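Local structure of glycosyl hydrolase, family 38 (Enterococcus faecalis, 5KBP) at residues L285-Q288 with E289-G292; R619-E622 with E623-V627; I665-I669 with K670-L674. The protein probably hydrolyses alpha-mannosidic bonds in carbohydrates, as a metal-binding member of glycoside hydrolase family 38. All coordinates share one frame; numbering follows the deposited sequence.

In the fold
Contact 1 is a surface turn in the N-terminal family 38 domain, whereas contacts 2 and 3 lie in the C-terminal beta-rich region. Contact 2 is a short, partly buried helix beside the second subunit, and contact 3 is a buried connection between two beta sheets. Their chemistry follows their place: a hydroxyl reinforces the turn of contact 1, backbone bonds and a salt bridge hold contact 2, and a methyl over an imidazole face, an amide at its edge and a small apolar pair make contact 3. Contacts 2 and 3 touch, Leu620 CD2 lying 3.6 Å from Asp671 OD1. Contact 1 stands apart, nearest atoms about 17 Å from contact 2 and about 11 Å from contact 3.

Contact 1: residues L285-Q288 with E289-G292; sequences LTSQ and ETDG
Gln288 and Glu289 form the corner of a type I beta turn running from Ser287 to Thr290, in the loop between strand 280-282 and helix 304-332. The turn is closed by two donors of Thr290 that converge on Ser287 O. The backbone bond from Thr290 N is weak and long, at 3.4 Å to Ser287 O, while the hydroxyl Thr290 OG1 donates to Ser287 O over only 2.7 Å. The hydroxyl arrives tilted 28° from the carbonyl plane. A chi1 of 64° sets OG1 between the backbone N and the carbonyl carbon of Thr290, facing back across the turn, and leaves CG2 to pack 3.7 Å from Ser287 CB.

The two corner side chains lead outward from this closure. A chi2 of 86° about CB-CG bends the Gln288 chain and folds its amide back along the backbone, where OE1 accepts a weak bond of 3.1 Å from Thr286 N; the side chain also rests on Tyr168. Glu289 leads away from the turn and runs extended to a carboxylate that receives Asp167 N and, weakly, Tyr168 N, so both side chains meet the loop at Asp167-Tyr168.

Toward residues 703-708, Gln288 O takes a bond from Ser703 OG and Gly292 O one from Asn708 ND2. Thr290 OG1 is also an acceptor: Gly292 N, just beyond the turn, approaches it at 3.4 Å in a weak bond.

Contact 2: residues R619-E622 with E623-V627; sequences RLEE and EQKAV
A short helix ending at Lys625 has its carbonyls met four residues on: Arg619 O by Glu623 N, Leu620 O by Gln624 N (2.9 Å), Glu621 O by Lys625 N, and Glu622 O by Ala626 N (3.0 Å), a donor just past the last helical residue. Val627 then takes a positive phi of 52° in a Schellman motif, its N bonded to Gln624 O at 3.1 Å.

On one flank Glu621 and Lys625, one turn apart, lie side by side and point the same way. They form a salt bridge in which Lys625 NZ, 3.0 Å from Glu621 OE2, comes from above the carboxylate plane, 41° out of it. With CG of Glu621 anti to its N (chi1 175°), that chain stands out from the helix and the extended lysine leans back along it, its CE 3.7 Å from Glu621 CG. Another face pairs Leu620 with Gln624, whose NE2 lies 3.5 Å from Leu620 CG. Glu623 carries CG past Arg619 O, and its carboxylate is gripped by Leu634 N, Ala635 N and Arg628. Tyr440 of the second subunit packs on Lys625 and Ala626, and its OH makes a weak hydrogen bond with Glu622 OE1.

Contact 3: residues I665-I669 with K670-L674; sequences INNQI and KDHRL
The chain turns back at Lys670, whose exposed side chain leads outward, and the return brings His672 against Ile669. Asp671 turns the backbone with a positive phi; Asp671 N donates to Gln769 OE1, and Asp671 OD2 accepts from Ala616 N.

His672 then reaches back to Asn667 and Ile669. A chi1 of 73° places its CG between the backbone N and the carbonyl carbon and turns the ring so that one face lies against Ile669. The methyl CG2 of Ile669 sits 3.5 Å from the ring centroid and only 9° off the normal, a CH-pi contact over the face. The amide of Asn667 lies at the ring edge, its plane turned 30° from that of the imidazole, with CG 3.8 Å from His672 NE2. Away from this pair, His672 ND1 is hydrogen-bonded to Asp564 OD1, which, with the methyl over the face, helps set the ring's rotation and may polarise it.

Past Arg673, which turns the other way to a cation-pi contact with Phe574, Leu674 faces inward again. Its CD2 meets Ile665 CD1 at 4.3 Å.

Strand 659-667 pairs with strand 772-783 in one antiparallel sheet and strand 672-679 with strand 745-753 in another, so residues 665-674 form a beta arch whose side chains pack between two sheets, consistent with the galactose-mutarotase-like beta sandwich expected of this C-terminal region.

Contact 1: residues L285-Q288 with E289-G292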
# COMPACT_ATOMS: atom_id res chain seq x y z
N LEU A 285 -32.27 5.41 10.08
CA LEU A 285 -32.46 4.11 10.71
C LEU A 285 -31.16 3.80 11.46
O LEU A 285 -30.28 3.13 10.93
CB LEU A 285 -32.79 3.03 9.69
CG LEU A 285 -33.94 3.32 8.72
CD1 LEU A 285 -34.19 2.13 7.80
CD2 LEU A 285 -35.21 3.69 9.48
N THR A 286 -31.05 4.31 12.68
CA THR A 286 -29.84 4.20 13.48
C THR A 286 -30.03 3.33 14.71
O THR A 286 -29.34 3.50 15.72
CB THR A 286 -29.34 5.59 13.88
OG1 THR A 286 -29.73 6.55 12.89
CG2 THR A 286 -27.82 5.61 14.01
N SER A 287 -30.98 2.39 14.65
CA SER A 287 -31.29 1.49 15.77
C SER A 287 -31.63 2.28 17.03
O SER A 287 -31.17 1.97 18.13
CB SER A 287 -30.13 0.52 16.03
OG SER A 287 -29.79 -0.19 14.85
N GLN A 288 -32.45 3.33 16.87
CA GLN A 288 -32.77 4.20 17.99
C GLN A 288 -33.58 3.47 19.06
O GLN A 288 -33.42 3.75 20.25
CB GLN A 288 -33.54 5.43 17.51
CG GLN A 288 -32.77 6.34 16.56
CD GLN A 288 -32.87 5.90 15.11
OE1 GLN A 288 -33.29 4.78 14.81
NE2 GLN A 288 -32.50 6.79 14.20
N GLU A 289 -34.44 2.53 18.66
CA GLU A 289 -35.33 1.84 19.58
C GLU A 289 -34.78 0.47 20.00
O GLU A 289 -35.56 -0.43 20.32
CB GLU A 289 -36.72 1.69 18.97
CG GLU A 289 -37.39 3.03 18.68
CD GLU A 289 -38.77 2.86 18.08
OE1 GLU A 289 -39.13 1.73 17.69
OE2 GLU A 289 -39.51 3.87 18.00
N THR A 290 -33.47 0.31 20.01
CA THR A 290 -32.81 -0.89 20.50
C THR A 290 -32.19 -0.61 21.86
O THR A 290 -32.32 0.49 22.42
CB THR A 290 -31.76 -1.38 19.50
OG1 THR A 290 -30.72 -0.40 19.39
CG2 THR A 290 -32.39 -1.59 18.13
N ASP A 291 -31.49 -1.61 22.41
CA ASP A 291 -30.82 -1.42 23.69
C ASP A 291 -29.60 -0.51 23.59
O ASP A 291 -29.06 -0.12 24.63
CB ASP A 291 -30.42 -2.77 24.29
CG ASP A 291 -29.69 -3.66 23.30
OD1 ASP A 291 -28.88 -3.14 22.50
OD2 ASP A 291 -29.94 -4.88 23.31
N GLY A 292 -29.17 -0.16 22.38
CA GLY A 292 -28.06 0.74 22.18
C GLY A 292 -26.68 0.15 22.38
O GLY A 292 -25.69 0.88 22.29

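Contact 2: residues R619-E622 with E623-V627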
# COMPACT_ATOMS: atom_id res chain seq x y z
N ARG A 619 -5.51 -7.65 33.16
CA ARG A 619 -6.72 -8.45 33.04
C ARG A 619 -7.41 -8.29 31.70
O ARG A 619 -8.23 -9.14 31.33
CB ARG A 619 -7.68 -8.10 34.18
CG ARG A 619 -7.15 -8.42 35.56
CD ARG A 619 -7.28 -7.25 36.52
NE ARG A 619 -8.67 -7.00 36.92
CZ ARG A 619 -9.05 -5.97 37.66
NH1 ARG A 619 -8.16 -5.08 38.09
NH2 ARG A 619 -10.33 -5.82 37.99
N LEU A 620 -7.10 -7.23 30.95
CA LEU A 620 -7.80 -7.01 29.68
C LEU A 620 -7.39 -8.04 28.63
O LEU A 620 -8.24 -8.53 27.88
CB LEU A 620 -7.54 -5.59 29.17
CG LEU A 620 -8.18 -5.29 27.81
CD1 LEU A 620 -9.70 -5.47 27.88
CD2 LEU A 620 -7.82 -3.89 27.33
N GLU A 621 -6.10 -8.37 28.57
CA GLU A 621 -5.63 -9.31 27.54
C GLU A 621 -6.31 -10.67 27.68
O GLU A 621 -6.71 -11.28 26.68
CB GLU A 621 -4.11 -9.45 27.61
CG GLU A 621 -3.56 -10.50 26.66
CD GLU A 621 -2.05 -10.59 26.71
OE1 GLU A 621 -1.38 -9.54 26.59
OE2 GLU A 621 -1.53 -11.72 26.86
N GLU A 622 -6.45 -11.16 28.92
CA GLU A 622 -7.13 -12.43 29.13
C GLU A 622 -8.60 -12.34 28.74
O GLU A 622 -9.17 -13.29 28.18
CB GLU A 622 -6.99 -12.87 30.58
CG GLU A 622 -5.61 -13.40 30.93
CD GLU A 622 -5.29 -14.70 30.20
OE1 GLU A 622 -6.03 -15.68 30.38
OE2 GLU A 622 -4.30 -14.72 29.44
N GLU A 623 -9.25 -11.21 29.03
CA GLU A 623 -10.65 -11.05 28.68
C GLU A 623 -10.84 -10.91 27.17
O GLU A 623 -11.92 -11.22 26.65
CB GLU A 623 -11.25 -9.85 29.41
CG GLU A 623 -11.21 -9.98 30.92
CD GLU A 623 -11.91 -8.84 31.63
OE1 GLU A 623 -12.77 -9.12 32.49
OE2 GLU A 623 -11.60 -7.67 31.34
N GLN A 624 -9.81 -10.45 26.46
CA GLN A 624 -9.87 -10.40 25.00
C GLN A 624 -9.61 -11.77 24.39
O GLN A 624 -10.30 -12.18 23.45
CB GLN A 624 -8.86 -9.39 24.47
CG GLN A 624 -9.14 -7.95 24.86
CD GLN A 624 -7.99 -7.02 24.53
OE1 GLN A 624 -6.84 -7.45 24.45
NE2 GLN A 624 -8.30 -5.75 24.33
N LYS A 625 -8.61 -12.50 24.90
CA LYS A 625 -8.28 -13.81 24.34
C LYS A 625 -9.41 -14.80 24.54
O LYS A 625 -9.69 -15.63 23.66
CB LYS A 625 -6.98 -14.33 24.96
CG LYS A 625 -5.73 -13.58 24.54
CD LYS A 625 -4.49 -14.21 25.13
CE LYS A 625 -3.22 -13.55 24.61
NZ LYS A 625 -2.00 -14.18 25.17
N ALA A 626 -10.08 -14.74 25.69
CA ALA A 626 -11.20 -15.63 25.98
C ALA A 626 -12.49 -15.20 25.30
O ALA A 626 -13.50 -15.89 25.44
CB ALA A 626 -11.42 -15.73 27.49
N VAL A 627 -12.47 -14.09 24.56
CA VAL A 627 -13.65 -13.53 23.91
C VAL A 627 -14.77 -13.37 24.94
O VAL A 627 -15.89 -13.86 24.74
CB VAL A 627 -14.10 -14.38 22.71
CG1 VAL A 627 -15.04 -13.59 21.80
CG2 VAL A 627 -12.89 -14.87 21.93

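Contact 3: residues I665-I669 with K670-L674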
# COMPACT_ATOMS: atom_id res chain seq x y z
N ILE A 665 -1.18 15.94 19.81
CA ILE A 665 -0.75 15.06 20.88
C ILE A 665 0.25 14.06 20.33
O ILE A 665 0.30 13.79 19.12
CB ILE A 665 -1.92 14.31 21.56
CG1 ILE A 665 -2.58 13.35 20.56
CG2 ILE A 665 -2.95 15.28 22.12
CD1 ILE A 665 -3.61 12.43 21.18
N ASN A 666 1.05 13.50 21.23
CA ASN A 666 1.92 12.36 20.93
C ASN A 666 1.38 11.18 21.72
O ASN A 666 1.84 10.87 22.82
CB ASN A 666 3.38 12.67 21.27
CG ASN A 666 4.31 11.51 20.95
OD1 ASN A 666 4.00 10.67 20.10
ND2 ASN A 666 5.45 11.46 21.62
N ASN A 667 0.39 10.50 21.14
CA ASN A 667 -0.36 9.47 21.84
C ASN A 667 0.53 8.26 22.09
O ASN A 667 0.79 7.46 21.19
CB ASN A 667 -1.60 9.08 21.04
CG ASN A 667 -2.48 8.10 21.78
OD1 ASN A 667 -2.87 7.07 21.22
ND2 ASN A 667 -2.77 8.39 23.03
N GLN A 668 1.02 8.13 23.33
CA GLN A 668 1.72 6.94 23.78
C GLN A 668 0.90 6.19 24.83
O GLN A 668 1.45 5.46 25.66
CB GLN A 668 3.10 7.30 24.33
CG GLN A 668 4.02 7.92 23.30
CD GLN A 668 4.29 7.01 22.12
OE1 GLN A 668 4.36 5.79 22.27
NE2 GLN A 668 4.42 7.59 20.93
N ILE A 669 -0.42 6.37 24.79
CA ILE A 669 -1.34 5.79 25.75
C ILE A 669 -2.24 4.80 25.02
O ILE A 669 -2.64 5.04 23.87
CB ILE A 669 -2.17 6.88 26.46
CG1 ILE A 669 -1.25 7.87 27.17
CG2 ILE A 669 -3.16 6.28 27.44
CD1 ILE A 669 -0.35 7.24 28.21
N LYS A 670 -2.57 3.70 25.69
CA LYS A 670 -3.40 2.65 25.11
C LYS A 670 -4.69 2.50 25.90
O LYS A 670 -4.79 2.91 27.06
CB LYS A 670 -2.65 1.31 25.08
CG LYS A 670 -1.37 1.33 24.27
CD LYS A 670 -0.62 0.02 24.39
CE LYS A 670 0.70 0.06 23.63
NZ LYS A 670 1.49 -1.20 23.79
N ASP A 671 -5.69 1.92 25.24
CA ASP A 671 -6.96 1.55 25.86
C ASP A 671 -7.66 2.75 26.49
O ASP A 671 -8.06 2.73 27.66
CB ASP A 671 -6.75 0.44 26.90
CG ASP A 671 -6.14 -0.81 26.30
OD1 ASP A 671 -6.58 -1.23 25.21
OD2 ASP A 671 -5.22 -1.38 26.93
N HIS A 672 -7.83 3.81 25.70
CA HIS A 672 -8.44 5.03 26.21
C HIS A 672 -9.11 5.79 25.07
O HIS A 672 -8.93 5.47 23.89
CB HIS A 672 -7.41 5.92 26.91
CG HIS A 672 -6.47 6.60 25.97
ND1 HIS A 672 -6.27 7.97 25.97
CD2 HIS A 672 -5.68 6.11 24.98
CE1 HIS A 672 -5.39 8.28 25.03
NE2 HIS A 672 -5.02 7.17 24.42
N ARG A 673 -9.89 6.80 25.45
CA ARG A 673 -10.57 7.67 24.51
C ARG A 673 -10.46 9.11 24.99
O ARG A 673 -10.76 9.40 26.15
CB ARG A 673 -12.05 7.29 24.36
CG ARG A 673 -12.83 8.19 23.41
CD ARG A 673 -14.33 8.05 23.62
NE ARG A 673 -14.71 8.43 24.98
CZ ARG A 673 -15.96 8.38 25.45
NH1 ARG A 673 -16.21 8.74 26.70
NH2 ARG A 673 -16.95 7.96 24.67
N LEU A 674 -10.01 10.00 24.11
CA LEU A 674 -9.84 11.41 24.43
C LEU A 674 -10.87 12.23 23.65
O LEU A 674 -11.00 12.07 22.44
CB LEU A 674 -8.43 11.89 24.09
CG LEU A 674 -8.15 13.37 24.34
CD1 LEU A 674 -8.12 13.67 25.83
CD2 LEU A 674 -6.85 13.79 23.67